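Local atomic coordinates of Bd3459 (Bdellovibrio bacteriovorus, PDB entry 5CEC), a protein that probably acts as a serine-type D-Ala-D-Ala peptidase during predation and is bound by the ankyrin-repeat immunity protein Bd3460. Residues L68-V74 / K357-V361; A364-M368 / Y379-L383. The protein carries 1 engineered substitution. One frame throughout, in Å; residues are numbered along the deposited sequence.

The chain first passes through 68-74, a turn that leads into helix 72-84. Some 280 residues later, strand 354-361 returns and packs against it. Contact 1 closes this long loop. Strand 364-373 follows at once, and the chain then turns back as strand 376-385. Contact 2 closes this short hairpin. The two contacts are in series and neither nests in the other. The centres of contacts 1 and 2 lie about 8 Å apart. Strands 354-361 and 364-373 are neighbours in one antiparallel sheet, and T366 joins the contacts: its OG1 bonds to L68 O and its backbone pairs with G359. I71 also packs on L383, so the turn before helix 72-84 touches three neighbouring strands.

Contact 1 (L68-V74 / K357-V361); sequences LASISKV and KTGSV. With SO4 (sulfate ion), chain C.
The V74 and K357 side chains run alongside each other with opposite headings, and V74 CG2 presses on K357 CB at 3.5 Å, closer than usual for two carbons. A69 CB meets V361 CG1 at 3.5 Å. The I71 methyl CG2 sits against the backbone, 3.3 Å from K357 O. G359 has no side chain, so the backbones come close: S70 CA is 4.2 Å from G359 CA.

No direct hydrogen bond joins the two segments. Water 1 links them instead. It accepts from S70 OG (2.8 Å) and from the backbone N of S360, and it donates to sulfate O3.

Two lysines bring their NZ atoms close to S70. K73 NZ donates to S70 OG at 2.7 Å, and N253 OD1 and S290 O also accept from it. The K357 chain bends at chi2 and again at its end (chi4 76°), which brings NZ back over its own strand to donate to T358 O at 2.8 Å, tilted 24° from the carbonyl plane.

The sulfate, probably from the crystallisation liquor, accepts from T358 OG1, from S360 OG at 2.8 Å and from S251 OG.

S70 and K73 fit an SxxK motif at a helix start, S251 and N253 an SxN motif, and K357-G359 a KTG motif. This is consistent with the active site of a penicillin-binding protein of the S13 family.

Contact 2 (A364-M368 / Y379-L383); sequences AKTLM and YFAVL
L367 O is gripped from the V382 side by two groups. V382 N donates to it at 2.8 Å with a nearly straight N-H...O angle of 171°, and A381 CA adds a CA-H...O contact at 3.4 Å. In return, L367 N donates to V382 O at 3.0 Å, in the carbonyl plane. V382 O also receives a CA-H...O contact from T366 CA. L367 and V382 thus form a hydrogen-bonded pair of an antiparallel beta hairpin, strands 364-373 and 376-385. Non-hydrogen-bonded pairs lie on either side of it: T366 with L383, and M368 with A381. The strand segments run almost exactly antiparallel, at 177°.

One face of the sheet carries T366, M368, A381 and L383. T366 CG2 meets L383 CD2 at 3.8 Å, the two side chains crossing at a slant. M368 CB lies beside A381 CB at 3.9 Å. Helix 307-322 packs on this face through M310, L314 and C307, and I71 touches T366, M368 and L383. T366 OG1 is hydrogen-bonded to L68 O.

The other face carries K365, L367, F380 and V382 and is covered in part by helix 394-411. K365 reaches past the hairpin, and its NZ is held by S360 OG and G359 O of the neighbouring strand.

F380 CG stands between the backbone N and the carbonyl carbon (chi1 74°), and the ring leans across to strand 364-373. M368 C lies over one face of the ring, 3.8 Å from F380 CZ. L367 comes in at the ring edge, with CG in the ring plane and CD2 3.7 Å from F380 CE1.

Contact 1 (L68-V74 / K357-V361)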
# COMPACT_ATOMS: atom_id res chain seq x y z
N LEU A 68 6.42 -11.57 -7.79
CA LEU A 68 6.74 -10.60 -6.75
C LEU A 68 5.54 -9.85 -6.21
O LEU A 68 5.58 -9.30 -5.10
CB LEU A 68 7.71 -9.57 -7.31
CG LEU A 68 9.04 -10.08 -7.87
CD1 LEU A 68 9.89 -8.92 -8.33
CD2 LEU A 68 9.77 -10.87 -6.78
N ALA A 69 4.52 -9.71 -7.04
CA ALA A 69 3.43 -8.78 -6.73
C ALA A 69 4.01 -7.39 -6.44
O ALA A 69 5.02 -7.01 -7.05
CB ALA A 69 2.54 -9.30 -5.58
N SER A 70 3.46 -6.65 -5.48
CA SER A 70 3.84 -5.25 -5.31
C SER A 70 5.20 -5.02 -4.66
O SER A 70 5.63 -3.87 -4.59
CB SER A 70 2.74 -4.44 -4.59
OG SER A 70 1.63 -4.22 -5.44
N ILE A 71 5.93 -6.05 -4.22
CA ILE A 71 7.34 -5.78 -3.90
C ILE A 71 8.13 -5.37 -5.14
O ILE A 71 9.18 -4.73 -5.02
CB ILE A 71 8.04 -6.86 -3.07
CG1 ILE A 71 8.40 -8.09 -3.91
CG2 ILE A 71 7.26 -7.15 -1.82
CD1 ILE A 71 9.16 -9.16 -3.13
N SER A 72 7.58 -5.62 -6.32
CA SER A 72 8.09 -5.00 -7.54
C SER A 72 8.32 -3.50 -7.39
O SER A 72 9.20 -2.92 -8.01
CB SER A 72 7.08 -5.17 -8.69
OG SER A 72 6.94 -6.49 -9.09
N LYS A 73 7.46 -2.84 -6.60
CA LYS A 73 7.56 -1.38 -6.44
C LYS A 73 8.86 -0.94 -5.78
O LYS A 73 9.29 0.17 -6.00
CB LYS A 73 6.33 -0.83 -5.72
CG LYS A 73 5.02 -1.08 -6.44
CD LYS A 73 3.85 -0.38 -5.77
CE LYS A 73 2.58 -0.48 -6.58
NZ LYS A 73 2.01 -1.84 -6.60
N VAL A 74 9.49 -1.83 -5.01
CA VAL A 74 10.79 -1.50 -4.44
C VAL A 74 11.86 -1.45 -5.55
O VAL A 74 12.78 -0.64 -5.50
CB VAL A 74 11.19 -2.45 -3.32
CG1 VAL A 74 12.52 -2.02 -2.73
CG2 VAL A 74 10.15 -2.48 -2.21
N LYS A 357 7.76 -3.52 2.35
CA LYS A 357 6.78 -3.43 1.29
C LYS A 357 6.11 -4.79 1.16
O LYS A 357 6.75 -5.81 1.10
CB LYS A 357 7.47 -3.06 -0.04
CG LYS A 357 6.50 -2.95 -1.24
CD LYS A 357 5.68 -1.66 -1.19
CE LYS A 357 4.46 -1.74 -2.10
NZ LYS A 357 3.37 -2.58 -1.50
N THR A 358 4.78 -4.77 1.08
CA THR A 358 3.93 -5.93 0.88
C THR A 358 3.65 -6.21 -0.60
O THR A 358 3.78 -5.34 -1.46
CB THR A 358 2.60 -5.66 1.58
OG1 THR A 358 2.10 -4.40 1.14
CG2 THR A 358 2.74 -5.64 3.10
N GLY A 359 3.16 -7.42 -0.86
CA GLY A 359 2.61 -7.75 -2.16
C GLY A 359 1.62 -8.88 -2.09
O GLY A 359 1.73 -9.74 -1.23
N SER A 360 0.60 -8.80 -2.94
CA SER A 360 -0.46 -9.78 -3.02
C SER A 360 -0.93 -9.92 -4.47
O SER A 360 -1.38 -8.93 -5.05
CB SER A 360 -1.66 -9.32 -2.17
OG SER A 360 -1.28 -8.83 -0.91
N VAL A 361 -0.83 -11.13 -5.04
CA VAL A 361 -1.44 -11.48 -6.35
C VAL A 361 -1.98 -12.91 -6.23
O VAL A 361 -1.77 -13.59 -5.21
CB VAL A 361 -0.45 -11.39 -7.55
CG1 VAL A 361 -0.07 -9.95 -7.86
CG2 VAL A 361 0.79 -12.24 -7.33
S SO4 C . -0.38 -4.81 -1.58
O1 SO4 C . -1.65 -4.23 -1.05
O2 SO4 C . -0.29 -6.26 -1.36
O3 SO4 C . -0.27 -4.41 -3.07
O4 SO4 C . 0.76 -4.13 -0.96
O HOH W 1 0.39 -6.53 -4.61

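Contact 2 (A364-M368 / Y379-L383)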
# COMPACT_ATOMS: atom_id res chain seq x y z
N ALA A 364 0.76 -15.37 -5.21
CA ALA A 364 1.83 -15.00 -4.28
C ALA A 364 1.42 -14.01 -3.23
O ALA A 364 0.62 -13.12 -3.48
CB ALA A 364 3.05 -14.42 -5.02
N LYS A 365 2.04 -14.16 -2.06
CA LYS A 365 2.00 -13.16 -0.99
C LYS A 365 3.45 -12.90 -0.64
O LYS A 365 4.22 -13.86 -0.44
CB LYS A 365 1.22 -13.66 0.24
CG LYS A 365 0.85 -12.56 1.21
CD LYS A 365 -0.41 -11.81 0.74
CE LYS A 365 -0.78 -10.65 1.66
NZ LYS A 365 0.20 -9.55 1.44
N THR A 366 3.85 -11.63 -0.63
CA THR A 366 5.27 -11.33 -0.51
C THR A 366 5.50 -10.18 0.47
O THR A 366 4.63 -9.36 0.76
CB THR A 366 5.82 -10.99 -1.90
OG1 THR A 366 5.17 -9.84 -2.40
CG2 THR A 366 5.68 -12.14 -2.86
N LEU A 367 6.75 -10.08 0.93
CA LEU A 367 7.21 -9.00 1.81
C LEU A 367 8.71 -8.86 1.64
O LEU A 367 9.41 -9.88 1.61
CB LEU A 367 6.89 -9.30 3.28
CG LEU A 367 6.97 -8.15 4.25
CD1 LEU A 367 5.82 -7.17 4.05
CD2 LEU A 367 6.99 -8.65 5.66
N MET A 368 9.21 -7.63 1.60
CA MET A 368 10.65 -7.42 1.62
C MET A 368 10.95 -6.13 2.36
O MET A 368 10.13 -5.19 2.37
CB MET A 368 11.25 -7.43 0.22
CG MET A 368 10.94 -6.22 -0.62
SD MET A 368 11.50 -6.31 -2.34
CE MET A 368 13.19 -5.84 -2.14
N TYR A 379 18.56 -7.04 5.89
CA TYR A 379 17.63 -7.10 4.75
C TYR A 379 16.97 -8.47 4.67
O TYR A 379 17.58 -9.49 4.98
CB TYR A 379 18.38 -6.88 3.42
CG TYR A 379 19.19 -5.60 3.37
CD1 TYR A 379 18.58 -4.37 3.61
CD2 TYR A 379 20.56 -5.61 3.09
CE1 TYR A 379 19.30 -3.20 3.58
CE2 TYR A 379 21.28 -4.44 3.05
CZ TYR A 379 20.67 -3.23 3.31
OH TYR A 379 21.40 -2.07 3.30
N PHE A 380 15.71 -8.49 4.26
CA PHE A 380 15.01 -9.76 4.08
C PHE A 380 14.06 -9.70 2.91
O PHE A 380 13.62 -8.62 2.51
CB PHE A 380 14.23 -10.11 5.37
CG PHE A 380 12.99 -9.28 5.57
CD1 PHE A 380 11.80 -9.67 5.00
CD2 PHE A 380 13.04 -8.07 6.26
CE1 PHE A 380 10.67 -8.87 5.13
CE2 PHE A 380 11.93 -7.28 6.37
CZ PHE A 380 10.75 -7.69 5.82
N ALA A 381 13.71 -10.87 2.42
CA ALA A 381 12.61 -11.04 1.47
C ALA A 381 11.96 -12.38 1.68
O ALA A 381 12.65 -13.39 1.88
CB ALA A 381 13.04 -10.86 0.04
N VAL A 382 10.63 -12.37 1.68
CA VAL A 382 9.84 -13.60 1.84
C VAL A 382 8.86 -13.70 0.69
O VAL A 382 8.05 -12.79 0.48
CB VAL A 382 9.03 -13.63 3.17
CG1 VAL A 382 8.42 -15.00 3.39
CG2 VAL A 382 9.88 -13.22 4.36
N LEU A 383 8.97 -14.80 -0.07
CA LEU A 383 8.15 -15.03 -1.25
C LEU A 383 7.31 -16.26 -0.96
O LEU A 383 7.84 -17.37 -0.90
CB LEU A 383 9.01 -15.22 -2.50
CG LEU A 383 10.04 -14.12 -2.76
CD1 LEU A 383 10.86 -14.48 -3.99
CD2 LEU A 383 9.42 -12.77 -2.92